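Local coordinates for Lactamase_B domain-containing protein (PDB 7EV5) that probably acts as a zinc-dependent hydrolase of the metallo-beta-lactamase fold, a dual-activity enzyme resembling both B3 metallo-beta-lactamases and glyoxalase II, at residues V151-S156 against S189-L194; K142-F147 against P182-V187. One frame throughout, in Å; residues are numbered along the deposited sequence. Where two conformers were deposited one is given.

Interaction 1: V151-S156 against S189-L194. With ZN (zinc ion), chain C.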
ATOM      1  N   VAL A 151       7.382   3.291   2.332  1.00 11.77           N
ATOM      2  CA  VAL A 151       8.837   3.183   2.292  1.00 11.65           C
ATOM      3  C   VAL A 151       9.472   4.503   1.865  1.00 12.48           C
ATOM      4  O   VAL A 151      10.401   5.006   2.512  1.00 12.80           O
ATOM      5  CB  VAL A 151       9.229   2.023   1.360  1.00 12.66           C
ATOM      6  CG1 VAL A 151      10.721   2.007   1.130  1.00 16.78           C
ATOM      7  CG2 VAL A 151       8.772   0.695   1.960  1.00 13.12           C
ATOM      8  N   LEU A 152       8.983   5.073   0.767  1.00 12.69           N
ATOM      9  CA  LEU A 152       9.606   6.211   0.101  1.00 12.28           C
ATOM     10  C   LEU A 152       8.515   7.208  -0.248  1.00 12.77           C
ATOM     11  O   LEU A 152       7.534   6.849  -0.905  1.00 12.78           O
ATOM     12  CB  LEU A 152      10.310   5.755  -1.184  1.00 12.10           C
ATOM     13  CG  LEU A 152      10.936   6.829  -2.073  1.00 12.55           C
ATOM     14  CD1 LEU A 152      12.041   7.582  -1.332  1.00 15.52           C
ATOM     15  CD2 LEU A 152      11.452   6.235  -3.371  1.00 15.09           C
ATOM     16  N   PHE A 153       8.680   8.456   0.183  1.00 12.38           N
ATOM     17  CA  PHE A 153       7.730   9.506  -0.140  1.00 13.04           C
ATOM     18  C   PHE A 153       8.434  10.559  -0.975  1.00 13.78           C
ATOM     19  O   PHE A 153       9.654  10.535  -1.154  1.00 14.95           O
ATOM     20  CB  PHE A 153       7.213  10.186   1.133  1.00 13.18           C
ATOM     21  CG  PHE A 153       6.635   9.238   2.148  1.00 10.37           C
ATOM     22  CD1 PHE A 153       5.511   8.472   1.854  1.00 10.46           C
ATOM     23  CD2 PHE A 153       7.190   9.134   3.417  1.00 11.32           C
ATOM     24  CE1 PHE A 153       4.963   7.610   2.809  1.00 10.74           C
ATOM     25  CE2 PHE A 153       6.649   8.277   4.373  1.00 12.86           C
ATOM     26  CZ  PHE A 153       5.533   7.506   4.068  1.00 11.10           C
ATOM     27  N   GLN A 154       7.651  11.498  -1.495  1.00 14.39           N
ATOM     28  CA  GLN A 154       8.231  12.686  -2.104  0.52 13.74           C
ATOM     29  C   GLN A 154       8.922  13.492  -1.013  1.00 14.67           C
ATOM     30  O   GLN A 154       8.271  13.982  -0.088  1.00 15.61           O
ATOM     31  CB  GLN A 154       7.128  13.509  -2.758  0.52 14.38           C
ATOM     32  CG  GLN A 154       7.648  14.689  -3.554  0.52 17.14           C
ATOM     33  CD  GLN A 154       6.535  15.623  -3.958  0.52 15.14           C
ATOM     34  OE1 GLN A 154       5.897  16.253  -3.109  0.52 13.85           O
ATOM     35  NE2 GLN A 154       6.272  15.701  -5.259  0.52 15.56           N
ATOM     36  N   GLN A 155      10.249  13.590  -1.093  1.00 16.11           N
ATOM     37  CA  GLN A 155      11.090  14.379  -0.188  1.00 17.82           C
ATOM     38  C   GLN A 155      11.289  13.788   1.207  1.00 18.39           C
ATOM     39  O   GLN A 155      11.900  14.448   2.058  1.00 19.61           O
ATOM     40  CB  GLN A 155      10.642  15.845  -0.073  1.00 24.23           C
ATOM     41  CG  GLN A 155      10.906  16.679  -1.311  1.00 24.06           C
ATOM     42  CD  GLN A 155      12.387  16.872  -1.554  1.00 23.50           C
ATOM     43  OE1 GLN A 155      12.930  16.397  -2.550  1.00 29.02           O
ATOM     44  NE2 GLN A 155      13.050  17.564  -0.638  1.00 22.42           N
ATOM     45  N   SER A 156      10.816  12.577   1.482  1.00 16.49           N
ATOM     46  CA  SER A 156      11.082  11.963   2.779  1.00 15.86           C
ATOM     47  C   SER A 156      11.000  10.453   2.624  1.00 13.89           C
ATOM     48  O   SER A 156      10.760   9.935   1.532  1.00 13.94           O
ATOM     49  CB  SER A 156      10.146  12.471   3.886  1.00 18.65           C
ATOM     50  OG  SER A 156       8.800  12.076   3.681  1.00 17.81           O
ATOM     51  N   SER A 189       2.929   6.340  -3.198  1.00  9.41           N
ATOM     52  CA  SER A 189       3.208   6.052  -1.802  1.00  9.77           C
ATOM     53  C   SER A 189       1.990   6.310  -0.927  1.00  9.85           C
ATOM     54  O   SER A 189       0.953   6.808  -1.370  1.00 10.30           O
ATOM     55  CB  SER A 189       4.393   6.891  -1.322  1.00  9.41           C
ATOM     56  OG  SER A 189       4.005   8.247  -1.194  1.00 12.35           O
ATOM     57  N   GLY A 190       2.120   5.931   0.341  1.00  9.23           N
ATOM     58  CA  GLY A 190       0.995   6.000   1.249  1.00  9.40           C
ATOM     59  C   GLY A 190       0.649   7.393   1.728  1.00  9.46           C
ATOM     60  O   GLY A 190      -0.448   7.582   2.249  1.00 10.64           O
ATOM     61  N   HIS A 191       1.556   8.357   1.600  1.00 10.39           N
ATOM     62  CA  HIS A 191       1.304   9.676   2.174  1.00  9.50           C
ATOM     63  C   HIS A 191       1.914  10.741   1.278  1.00 11.46           C
ATOM     64  O   HIS A 191       3.077  10.624   0.894  1.00 11.98           O
ATOM     65  CB  HIS A 191       1.902   9.757   3.590  1.00 10.78           C
ATOM     66  CG  HIS A 191       1.333   8.733   4.531  1.00 11.54           C
ATOM     67  ND1 HIS A 191       0.192   8.955   5.269  1.00 11.83           N
ATOM     68  CD2 HIS A 191       1.724   7.467   4.821  1.00 10.71           C
ATOM     69  CE1 HIS A 191      -0.093   7.879   5.979  1.00 12.24           C
ATOM     70  NE2 HIS A 191       0.818   6.956   5.721  1.00 10.59           N
ATOM     71  N   GLY A 192       1.137  11.775   0.951  1.00 11.56           N
ATOM     72  CA  GLY A 192       1.657  12.896   0.198  1.00 14.89           C
ATOM     73  C   GLY A 192       1.609  12.705  -1.306  1.00 13.42           C
ATOM     74  O   GLY A 192       1.028  11.742  -1.820  1.00 14.15           O
ATOM     75  N   PRO A 193       2.240  13.624  -2.035  1.00 13.61           N
ATOM     76  CA  PRO A 193       2.123  13.640  -3.498  1.00 13.29           C
ATOM     77  C   PRO A 193       2.845  12.487  -4.179  1.00 13.78           C
ATOM     78  O   PRO A 193       3.779  11.885  -3.646  1.00 13.19           O
ATOM     79  CB  PRO A 193       2.784  14.971  -3.890  1.00 14.50           C
ATOM     80  CG  PRO A 193       2.754  15.806  -2.660  1.00 17.04           C
ATOM     81  CD  PRO A 193       2.871  14.846  -1.508  1.00 14.78           C
ATOM     82  N   LEU A 194       2.409  12.211  -5.408  1.00 15.26           N
ATOM     83  CA  LEU A 194       3.141  11.301  -6.274  1.00 12.04           C
ATOM     84  C   LEU A 194       4.528  11.859  -6.578  1.00 14.49           C
ATOM     85  O   LEU A 194       4.762  13.069  -6.543  1.00 15.67           O
ATOM     86  CB  LEU A 194       2.384  11.117  -7.588  1.00 14.75           C
ATOM     87  CG  LEU A 194       1.025  10.432  -7.532  1.00 12.57           C
ATOM     88  CD1 LEU A 194       0.369  10.515  -8.895  1.00 18.59           C
ATOM     89  CD2 LEU A 194       1.174   8.976  -7.091  1.00 14.52           C
TER
HETATM   90 ZN    ZN C 302       0.758   5.044   6.387  1.00 11.60          ZN
HETATM   91  O   HOH W   1       4.804  11.632  -1.012  1.00 12.69           O
HETATM   92  O   HOH W   2       3.978  15.583  -7.423  1.00 30.44           O
HETATM   93  O   HOH W   3       1.225   4.060   8.066  1.00 11.56           O

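Interaction 2: K142-F147 against P182-V187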
ATOM      1  N   LYS A 142       3.358  -2.314 -16.693  1.00 17.56           N
ATOM      2  CA  LYS A 142       2.623  -1.865 -17.880  1.00 17.87           C
ATOM      3  C   LYS A 142       2.446  -0.350 -17.909  1.00 23.16           C
ATOM      4  O   LYS A 142       2.589   0.278 -18.965  1.00 21.72           O
ATOM      5  CB  LYS A 142       1.272  -2.574 -17.969  1.00 19.84           C
ATOM      6  CG  LYS A 142       0.449  -2.217 -19.202  1.00 23.18           C
ATOM      7  CD  LYS A 142      -0.896  -2.930 -19.178  1.00 23.65           C
ATOM      8  CE  LYS A 142      -1.513  -3.027 -20.567  1.00 29.71           C
ATOM      9  NZ  LYS A 142      -1.889  -1.698 -21.113  1.00 29.77           N
ATOM     10  N   GLU A 143       2.119   0.259 -16.773  1.00 15.42           N
ATOM     11  CA  GLU A 143       2.001   1.708 -16.690  1.00 14.98           C
ATOM     12  C   GLU A 143       3.094   2.335 -15.843  1.00 17.38           C
ATOM     13  O   GLU A 143       2.985   3.508 -15.480  1.00 19.03           O
ATOM     14  CB  GLU A 143       0.612   2.139 -16.211  1.00 17.08           C
ATOM     15  CG  GLU A 143      -0.543   1.670 -17.100  1.00 23.84           C
ATOM     16  CD  GLU A 143      -0.536   2.297 -18.487  1.00 27.01           C
ATOM     17  OE1 GLU A 143       0.021   3.400 -18.644  1.00 29.31           O
ATOM     18  OE2 GLU A 143      -1.098   1.684 -19.420  1.00 28.80           O
ATOM     19  N   ALA A 144       4.144   1.579 -15.524  1.00 14.81           N
ATOM     20  CA  ALA A 144       5.342   2.111 -14.878  1.00 13.35           C
ATOM     21  C   ALA A 144       5.018   2.842 -13.574  1.00 15.72           C
ATOM     22  O   ALA A 144       5.382   4.002 -13.372  1.00 14.41           O
ATOM     23  CB  ALA A 144       6.139   3.000 -15.839  1.00 17.40           C
ATOM     24  N   VAL A 145       4.326   2.143 -12.679  1.00 14.51           N
ATOM     25  CA  VAL A 145       3.936   2.700 -11.393  1.00 14.02           C
ATOM     26  C   VAL A 145       4.221   1.674 -10.305  1.00 12.36           C
ATOM     27  O   VAL A 145       3.998   0.473 -10.496  1.00 13.11           O
ATOM     28  CB  VAL A 145       2.459   3.166 -11.380  1.00 14.14           C
ATOM     29  CG1 VAL A 145       1.531   2.074 -11.855  1.00 16.01           C
ATOM     30  CG2 VAL A 145       2.048   3.657  -9.998  1.00 15.86           C
ATOM     31  N   LEU A 146       4.719   2.155  -9.170  1.00 10.59           N
ATOM     32  CA  LEU A 146       5.093   1.328  -8.032  1.00 14.13           C
ATOM     33  C   LEU A 146       4.225   1.729  -6.848  1.00 10.66           C
ATOM     34  O   LEU A 146       4.283   2.874  -6.387  1.00 10.88           O
ATOM     35  CB  LEU A 146       6.570   1.542  -7.692  1.00 11.73           C
ATOM     36  CG  LEU A 146       7.097   0.804  -6.455  1.00 11.22           C
ATOM     37  CD1 LEU A 146       7.250  -0.679  -6.725  1.00 12.41           C
ATOM     38  CD2 LEU A 146       8.430   1.430  -6.030  1.00 12.86           C
ATOM     39  N   PHE A 147       3.439   0.784  -6.338  1.00 10.54           N
ATOM     40  CA  PHE A 147       2.625   1.023  -5.147  1.00  9.21           C
ATOM     41  C   PHE A 147       3.443   0.507  -3.972  1.00  8.72           C
ATOM     42  O   PHE A 147       3.403  -0.675  -3.644  1.00  9.09           O
ATOM     43  CB  PHE A 147       1.270   0.344  -5.292  1.00  8.84           C
ATOM     44  CG  PHE A 147       0.528   0.782  -6.524  1.00 10.14           C
ATOM     45  CD1 PHE A 147      -0.215   1.948  -6.511  1.00 10.00           C
ATOM     46  CD2 PHE A 147       0.605   0.049  -7.701  1.00 11.10           C
ATOM     47  CE1 PHE A 147      -0.890   2.372  -7.627  1.00 11.59           C
ATOM     48  CE2 PHE A 147      -0.066   0.475  -8.840  1.00  9.91           C
ATOM     49  CZ  PHE A 147      -0.814   1.637  -8.810  1.00  9.70           C
ATOM     50  N   PRO A 182      13.166   1.474 -12.940  1.00 16.63           N
ATOM     51  CA  PRO A 182      13.370   2.523 -13.951  1.00 16.37           C
ATOM     52  C   PRO A 182      13.036   3.903 -13.402  1.00 20.34           C
ATOM     53  O   PRO A 182      12.100   4.070 -12.616  1.00 19.13           O
ATOM     54  CB  PRO A 182      12.413   2.117 -15.075  1.00 19.11           C
ATOM     55  CG  PRO A 182      12.290   0.646 -14.943  1.00 19.32           C
ATOM     56  CD  PRO A 182      12.341   0.371 -13.460  1.00 16.41           C
ATOM     57  N   GLU A 183      13.823   4.901 -13.820  1.00 23.05           N
ATOM     58  CA  GLU A 183      13.720   6.221 -13.199  1.00 25.03           C
ATOM     59  C   GLU A 183      12.374   6.894 -13.467  1.00 14.84           C
ATOM     60  O   GLU A 183      11.929   7.703 -12.645  1.00 19.37           O
ATOM     61  CB  GLU A 183      14.902   7.113 -13.600  1.00 32.34           C
ATOM     62  CG  GLU A 183      16.195   6.837 -12.812  1.00 30.75           C
ATOM     63  CD  GLU A 183      17.274   7.893 -13.023  1.00 39.43           C
ATOM     64  OE1 GLU A 183      16.936   9.079 -13.228  1.00 37.75           O
ATOM     65  OE2 GLU A 183      18.469   7.531 -12.984  1.00 43.26           O
ATOM     66  N   ARG A 184      11.704   6.563 -14.581  1.00 20.04           N
ATOM     67  CA  ARG A 184      10.399   7.152 -14.877  1.00 16.47           C
ATOM     68  C   ARG A 184       9.261   6.545 -14.061  1.00 17.82           C
ATOM     69  O   ARG A 184       8.134   7.043 -14.142  1.00 16.85           O
ATOM     70  CB  ARG A 184      10.070   7.103 -16.381  1.00 16.57           C
ATOM     71  CG  ARG A 184       9.396   5.818 -16.865  1.00 25.97           C
ATOM     72  CD  ARG A 184       8.827   5.968 -18.288  1.00 19.97           C
ATOM     73  NE  ARG A 184       8.047   4.798 -18.688  1.00 27.53           N
ATOM     74  CZ  ARG A 184       6.790   4.839 -19.107  1.00 23.36           C
ATOM     75  NH1 ARG A 184       6.152   5.998 -19.187  1.00 26.40           N
ATOM     76  NH2 ARG A 184       6.164   3.719 -19.447  1.00 27.63           N
ATOM     77  N   THR A 185       9.532   5.499 -13.278  1.00 17.62           N
ATOM     78  CA  THR A 185       8.490   4.840 -12.496  1.00 13.41           C
ATOM     79  C   THR A 185       7.881   5.801 -11.488  1.00 11.43           C
ATOM     80  O   THR A 185       8.592   6.440 -10.709  1.00 13.87           O
ATOM     81  CB  THR A 185       9.091   3.659 -11.738  1.00 13.18           C
ATOM     82  OG1 THR A 185       9.753   2.787 -12.658  1.00 16.69           O
ATOM     83  CG2 THR A 185       7.988   2.875 -11.022  1.00 13.54           C
ATOM     84  N   ILE A 186       6.550   5.888 -11.492  1.00 12.39           N
ATOM     85  CA  ILE A 186       5.865   6.696 -10.490  1.00 13.87           C
ATOM     86  C   ILE A 186       5.913   5.976  -9.150  1.00 11.74           C
ATOM     87  O   ILE A 186       5.633   4.773  -9.062  1.00 11.76           O
ATOM     88  CB  ILE A 186       4.422   6.977 -10.929  1.00 12.05           C
ATOM     89  CG1 ILE A 186       4.420   7.977 -12.093  1.00 14.73           C
ATOM     90  CG2 ILE A 186       3.586   7.488  -9.767  1.00 16.10           C
ATOM     91  CD1 ILE A 186       3.060   8.123 -12.768  1.00 15.48           C
ATOM     92  N   VAL A 187       6.309   6.704  -8.106  1.00 11.31           N
ATOM     93  CA  VAL A 187       6.255   6.199  -6.738  1.00 12.39           C
ATOM     94  C   VAL A 187       4.904   6.620  -6.171  1.00 11.13           C
ATOM     95  O   VAL A 187       4.673   7.799  -5.873  1.00 12.78           O
ATOM     96  CB  VAL A 187       7.427   6.707  -5.897  1.00 12.32           C
ATOM     97  CG1 VAL A 187       7.293   6.241  -4.447  1.00 13.64           C
ATOM     98  CG2 VAL A 187       8.735   6.209  -6.484  1.00 15.01           C
TER

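Interaction 1: V151-S156 against S189-L194
Phe153 lays one edge of its ring along the loop that carries His191. Its CE1 lies 3.8 Å from CD2 of His191, near the plane of the imidazole; the two side chains run side by side, with ring planes 80° apart. On the same phenyl, CD1 meets Ser189 OG edge-on at 3.4 Å. Ser189 CB also sits 3.2 Å from Leu152 O, where a small side chain suits.

The loop belongs to the metallo-beta-lactamase fold and supplies a metal ligand: His191 NE2 binds a zinc ion at 2.0 Å, together with Asp58, His59, Asp150 and a water. Phe153 thus packs against a first-shell ligand from the second shell, which probably limits the room for the imidazole to swing to that side.

Farther along, polar contact between the segments runs through water. One water accepts from Gln154 N at 2.9 Å and lies within donating distance of the carbonyls of His191 and Pro193. A second donates to Leu194 O. The Gln154 side chain has two conformers; in one, which leaves its contacts doubtful, NE2 gives this water a weak bond and the extended chain crosses the Pro193 ring at about a right angle.

Interaction 2: K142-F147 against P182-V187
Two backbone hydrogen bonds join Ala144 and Leu146 to Ile186. Ile186 N donates to Ala144 O at 2.9 Å, tilted 22° from the carbonyl plane, while Leu146 N gives its hydrogen to Ile186 O at 2.8 Å, nearly in line with the C=O bond. Ile186 thereby bonds to the residues before and after Val145, the pattern of a parallel pair. Thr185 CA adds a C-H...O contact to Ala144 O.

Before its strand begins, the second segment makes a type I turn from Pro182 to Thr185. Pro182 O accepts from both Thr185 N and Thr185 OG1, the hydroxyl at 2.7 Å, so threonine ties its own side chain back into the turn. With OG1 beside the backbone nitrogen (chi1 -55°), Thr185 CG2 lies anti to that nitrogen and comes up against Leu146, 3.9 Å from Leu146 CB.

Among the apolar groups, the branched Val145 and Ile186 suit a sheet: their CG2 methyls meet at 4.1 Å. On the exposed side, Arg184 extends from CG to NE and sets one guanidinium face over Ala144 CB, 3.7 Å from NH2; the small methyl lets the flat group lie close.

Ala144 and Val145 form a G1 beta bulge opposite Tyr140 of strand 136-140. Strand 145-149 lies between strands 136-140 and 186-189, while helix 197-203 packs on Thr185 and Val187.

Overall arrangement
Strand 186-189 connects the two contacts: interaction 2 pairs its start with strand 145-149, and interaction 1 takes up its end and the following loop. Their centres are 13 Å apart and they touch directly, Leu152 O lying 3.6 Å from Val187 CG1 and Leu194 CD2 3.9 Å from Ile186 CG2. Both paired strands run toward the metal site, one leading to Asp150 and the other to His191, each a zinc ligand. Parallel pairing thus brings two distant parts of the sequence to the same end of the sheet. Interaction 1 includes a ligand itself, whereas in interaction 2 the side chain of Val187 is still about 13 Å from a zinc ion.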